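Local coordinates for protein methyl-accepting chemotaxis sensory transducer (Anaeromyxobacter dehalogenans, PDB 4K08) that probably senses signals in the periplasm through a PAS-like Cache domain and relays them to the cell's chemotaxis machinery, at residues A[14-19]-A[126-131]; A[20-25]-A[41-46]. All blocks are in the same frame, centred on the assembly; numbering follows the deposited sequence.

Contact 1: A[14-19]-A[126-131]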
# COMPACT_ATOMS: atom_id res chain seq x y z
N LEU A 14 5.79 -0.32 -9.80
CA LEU A 14 4.34 -0.04 -9.83
C LEU A 14 3.94 0.79 -8.61
O LEU A 14 3.04 1.64 -8.68
CB LEU A 14 3.51 -1.34 -9.91
CG LEU A 14 3.22 -1.88 -11.34
CD1 LEU A 14 2.04 -1.10 -11.99
CD2 LEU A 14 4.44 -1.83 -12.28
N VAL A 15 4.61 0.56 -7.48
CA VAL A 15 4.30 1.32 -6.30
C VAL A 15 4.77 2.75 -6.53
O VAL A 15 4.13 3.70 -6.07
CB VAL A 15 4.92 0.72 -5.03
CG1 VAL A 15 4.87 1.73 -3.90
CG2 VAL A 15 4.20 -0.60 -4.65
N GLU A 16 5.89 2.91 -7.23
CA GLU A 16 6.34 4.26 -7.54
C GLU A 16 5.35 4.97 -8.46
O GLU A 16 5.14 6.18 -8.35
CB GLU A 16 7.75 4.25 -8.15
CG GLU A 16 8.80 4.39 -7.11
CD GLU A 16 8.69 5.74 -6.38
OE1 GLU A 16 8.72 6.81 -7.07
OE2 GLU A 16 8.57 5.72 -5.12
N ALA A 17 4.71 4.23 -9.35
CA ALA A 17 3.65 4.81 -10.17
C ALA A 17 2.51 5.31 -9.30
O ALA A 17 1.99 6.40 -9.54
CB ALA A 17 3.13 3.80 -11.19
N ALA A 18 2.12 4.50 -8.30
CA ALA A 18 1.05 4.85 -7.37
C ALA A 18 1.47 6.08 -6.55
O ALA A 18 0.65 6.95 -6.27
CB ALA A 18 0.74 3.68 -6.44
N HIS A 19 2.76 6.16 -6.20
CA HIS A 19 3.26 7.35 -5.49
C HIS A 19 3.09 8.60 -6.39
O HIS A 19 2.65 9.66 -5.94
CB HIS A 19 4.73 7.16 -5.09
CG HIS A 19 5.20 8.12 -4.04
ND1 HIS A 19 6.36 8.86 -4.17
CD2 HIS A 19 4.67 8.46 -2.84
CE1 HIS A 19 6.51 9.63 -3.10
NE2 HIS A 19 5.50 9.40 -2.28
N PHE A 126 6.50 -3.60 -1.51
CA PHE A 126 7.12 -2.28 -1.41
C PHE A 126 6.11 -1.25 -0.90
O PHE A 126 5.00 -1.11 -1.47
CB PHE A 126 7.70 -1.83 -2.74
CG PHE A 126 8.69 -0.69 -2.60
CD1 PHE A 126 9.99 -0.93 -2.12
CD2 PHE A 126 8.33 0.61 -2.93
CE1 PHE A 126 10.92 0.11 -1.99
CE2 PHE A 126 9.25 1.67 -2.80
CZ PHE A 126 10.54 1.41 -2.33
N VAL A 127 6.47 -0.55 0.18
CA VAL A 127 5.65 0.54 0.72
C VAL A 127 6.34 1.89 0.62
O VAL A 127 7.56 2.01 0.74
CB VAL A 127 5.26 0.31 2.18
CG1 VAL A 127 4.28 -0.86 2.29
CG2 VAL A 127 6.55 0.15 3.10
N THR A 128 5.53 2.90 0.39
CA THR A 128 6.04 4.26 0.27
C THR A 128 5.09 5.20 1.00
O THR A 128 4.03 4.79 1.44
CB THR A 128 6.22 4.65 -1.20
OG1 THR A 128 6.98 5.86 -1.26
CG2 THR A 128 4.86 4.81 -1.87
N GLN A 129 5.46 6.46 1.18
CA GLN A 129 4.60 7.36 1.95
C GLN A 129 4.25 8.58 1.12
O GLN A 129 4.99 8.96 0.20
CB GLN A 129 5.28 7.81 3.25
CG GLN A 129 6.45 8.72 2.99
CD GLN A 129 7.18 9.15 4.25
OE1 GLN A 129 6.69 8.98 5.39
NE2 GLN A 129 8.37 9.73 4.05
N TYR A 130 3.12 9.18 1.47
CA TYR A 130 2.83 10.54 1.02
C TYR A 130 2.60 11.37 2.29
O TYR A 130 1.53 11.29 2.91
CB TYR A 130 1.62 10.57 0.04
CG TYR A 130 1.34 11.98 -0.43
CD1 TYR A 130 2.31 12.70 -1.14
CD2 TYR A 130 0.15 12.62 -0.11
CE1 TYR A 130 2.09 14.03 -1.54
CE2 TYR A 130 -0.09 13.94 -0.51
CZ TYR A 130 0.89 14.64 -1.23
OH TYR A 130 0.65 15.95 -1.64
N GLN A 131 3.61 12.11 2.73
CA GLN A 131 3.58 12.68 4.08
C GLN A 131 2.49 13.71 4.30
O GLN A 131 1.88 13.75 5.38
CB GLN A 131 4.94 13.29 4.46
CG GLN A 131 5.95 12.26 4.89
CD GLN A 131 6.99 12.83 5.84
OE1 GLN A 131 7.77 13.71 5.46
NE2 GLN A 131 6.99 12.37 7.09

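Contact 2: A[20-25]-A[41-46]. With ZN (zinc ion), chain B.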
# COMPACT_ATOMS: atom_id res chain seq x y z
N GLY A 20 3.39 8.46 -7.67
CA GLY A 20 3.22 9.54 -8.63
C GLY A 20 1.78 10.05 -8.76
O GLY A 20 1.52 11.26 -8.79
N LEU A 21 0.85 9.11 -8.88
CA LEU A 21 -0.57 9.40 -8.93
C LEU A 21 -1.02 10.14 -7.67
O LEU A 21 -1.74 11.15 -7.76
CB LEU A 21 -1.29 8.06 -9.11
CG LEU A 21 -2.71 7.68 -8.75
CD1 LEU A 21 -2.80 6.13 -9.07
CD2 LEU A 21 -3.13 7.95 -7.35
N VAL A 22 -0.60 9.65 -6.51
CA VAL A 22 -0.93 10.34 -5.26
C VAL A 22 -0.30 11.77 -5.19
O VAL A 22 -1.03 12.75 -4.92
CB VAL A 22 -0.58 9.48 -4.02
CG1 VAL A 22 -0.73 10.33 -2.75
CG2 VAL A 22 -1.47 8.21 -3.97
N GLU A 23 1.00 11.91 -5.49
CA GLU A 23 1.63 13.25 -5.46
C GLU A 23 0.92 14.19 -6.41
O GLU A 23 0.67 15.33 -6.07
CB GLU A 23 3.13 13.22 -5.78
CG GLU A 23 3.96 12.55 -4.68
CD GLU A 23 5.43 12.97 -4.67
OE1 GLU A 23 5.89 13.57 -5.67
OE2 GLU A 23 6.12 12.70 -3.65
N HIS A 24 0.56 13.70 -7.60
CA HIS A 24 -0.12 14.53 -8.60
C HIS A 24 -1.40 15.15 -8.08
O HIS A 24 -1.67 16.34 -8.31
CB HIS A 24 -0.45 13.72 -9.87
CG HIS A 24 -0.83 14.57 -11.04
ND1 HIS A 24 -0.00 15.55 -11.55
CD2 HIS A 24 -1.97 14.62 -11.78
CE1 HIS A 24 -0.60 16.14 -12.57
NE2 HIS A 24 -1.80 15.60 -12.72
N GLN A 25 -2.21 14.34 -7.38
CA GLN A 25 -3.46 14.84 -6.78
C GLN A 25 -3.17 15.84 -5.64
O GLN A 25 -3.81 16.90 -5.56
CB GLN A 25 -4.35 13.69 -6.29
CG GLN A 25 -4.92 12.84 -7.41
CD GLN A 25 -5.65 13.70 -8.46
OE1 GLN A 25 -6.45 14.59 -8.12
NE2 GLN A 25 -5.36 13.45 -9.73
N ARG A 41 -9.93 11.72 -2.38
CA ARG A 41 -10.92 10.85 -3.00
C ARG A 41 -10.55 10.44 -4.45
O ARG A 41 -10.74 9.27 -4.84
CB ARG A 41 -12.34 11.44 -2.89
CG ARG A 41 -12.79 11.45 -1.43
CD ARG A 41 -14.24 11.72 -1.28
NE ARG A 41 -14.53 13.14 -1.46
CZ ARG A 41 -15.02 13.69 -2.58
NH1 ARG A 41 -15.29 12.94 -3.65
NH2 ARG A 41 -15.26 15.02 -2.64
N ALA A 42 -10.01 11.37 -5.22
CA ALA A 42 -9.60 11.07 -6.60
C ALA A 42 -8.42 10.03 -6.61
O ALA A 42 -8.43 9.07 -7.41
CB ALA A 42 -9.20 12.40 -7.36
N ALA A 43 -7.47 10.18 -5.70
CA ALA A 43 -6.37 9.22 -5.57
C ALA A 43 -6.88 7.83 -5.20
O ALA A 43 -6.47 6.81 -5.83
CB ALA A 43 -5.37 9.68 -4.55
N LEU A 44 -7.78 7.77 -4.21
CA LEU A 44 -8.36 6.48 -3.78
C LEU A 44 -9.22 5.81 -4.84
O LEU A 44 -9.24 4.60 -4.93
CB LEU A 44 -9.22 6.63 -2.51
CG LEU A 44 -8.43 7.03 -1.26
CD1 LEU A 44 -9.37 7.16 -0.06
CD2 LEU A 44 -7.24 6.05 -0.98
N GLU A 45 -9.99 6.60 -5.59
CA GLU A 45 -10.78 6.06 -6.69
C GLU A 45 -9.86 5.38 -7.73
O GLU A 45 -10.15 4.26 -8.17
CB GLU A 45 -11.59 7.18 -7.35
CG GLU A 45 -12.25 6.80 -8.64
CD GLU A 45 -12.97 7.99 -9.28
OE1 GLU A 45 -12.36 9.10 -9.43
OE2 GLU A 45 -14.14 7.81 -9.63
N ALA A 46 -8.74 6.01 -8.07
CA ALA A 46 -7.79 5.43 -9.01
C ALA A 46 -7.14 4.17 -8.37
O ALA A 46 -7.12 3.10 -8.98
CB ALA A 46 -6.74 6.46 -9.43
ZN ZN B . -2.43 15.81 -14.67
O HOH W 1 -2.52 18.25 -14.44

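Contact 1: A[14-19]-A[126-131]
V15 faces F126, with CA atoms 6.7 Å apart, and H19 faces T128 where helix 14-19 runs almost parallel to strand 126-130, the two short axes inclined by 17° and approaching to 8.6 Å. A helix laid along a strand in this way can offer it one residue per turn, and V15 and H19 are those residues here. CG1 of V15 meets the F126 ring at its edge, in the ring plane, 3.8 Å from CD2, and also touches CG2 of T128. CG2 of V15 makes the closer approach to the carbonyl oxygen of F126, at 3.3 Å.

T128 divides its two branches between the helix residues. Its methyl CG2 wedges between V15 and the imidazole, 3.8 Å from CD2 of H19, while its hydroxyl OG1 lies over the centre of one face of the same ring. With CG anti to the backbone N (chi1 -163°), H19 slants its ring across T128 toward the strand, bringing NE2 to the carbonyl oxygen of Q129, 2.6 Å away. That hydrogen bond is weak despite its short length: the N-H...O angle is only 125°, and the oxygen is displaced toward CD2 of H19, 3.1 Å off. The imidazole thus has a weak, bent polar bond at its edge and T128 against one face.

This is the helix-on-sheet packing of a PAS-like Cache domain. Strand 120-130 is flanked by strands 105-113 and 135-142; F107 meets the F126 ring edge-to-face, and V137 supports T128 from the other neighbour. V127, turned away from helix 5-30, packs against F96 and V100 of helix 92-103, so the strand is sandwiched between two helices.

Contact 2: A[20-25]-A[41-46]
L21, V22 and Q25 meet A42, A43 and A46 in an antiparallel helix pair, formed by two consecutive helices of the Cache domain, 5-30 and 36-49. The segment axes make an angle of 158° and come within 9.2 Å of each other. The small A43 lets the backbones come near at one point, its CA 5.6 Å from that of V22.

The tight, buried part gathers around the methyl of A43. V22 brings CG2 to 4.2 Å from CB of A43, and W135 of the sheet touches both residues, closing the seam on that side. L21 reaches the same methyl from the outer side, its CD2 packing 4.0 Å from CB of A43.

Farther from the sheet lies the outer, more solvent-facing part, where the residues are only partly buried. L21 is extended, with CD1 anti to CA (chi2 -175°), and this second branch of its fork meets CB of A46, one turn on from A43. Q25 bends at its second torsion (chi2 -53°), which carries its amide across to A42, where OE1 stands 3.6 Å from the CB methyl. The oxygen receives a weak hydrogen bond from R28 of its own helix. No hydrogen bond joins the two segments, and the contact is mainly apolar. H24 belongs to the exposed surface and turns its imidazole from the partner helix: its NE2 binds a zinc ion at 2.1 Å, with a water oxygen 2.5 Å from the metal.

Overall arrangement
Helix 5-30 serves both contacts in succession: residues 14-19 lie on the sheet in contact 1, and the next turns, 20-25, pair with helix 36-49 in contact 2. The centres of the two contacts are about 11 Å apart, and Y130 joins them directly. Its CG packs 3.5 Å from CG1 of V22, while CD1 of the ring lies 3.9 Å from CG of E23. The principle is that one long helix can use successive turns for different partners, so that the sheet and helix 36-49 both pack against helix 5-30. The zinc ion stands apart from this interior, about 13 Å from the Y130 side chain.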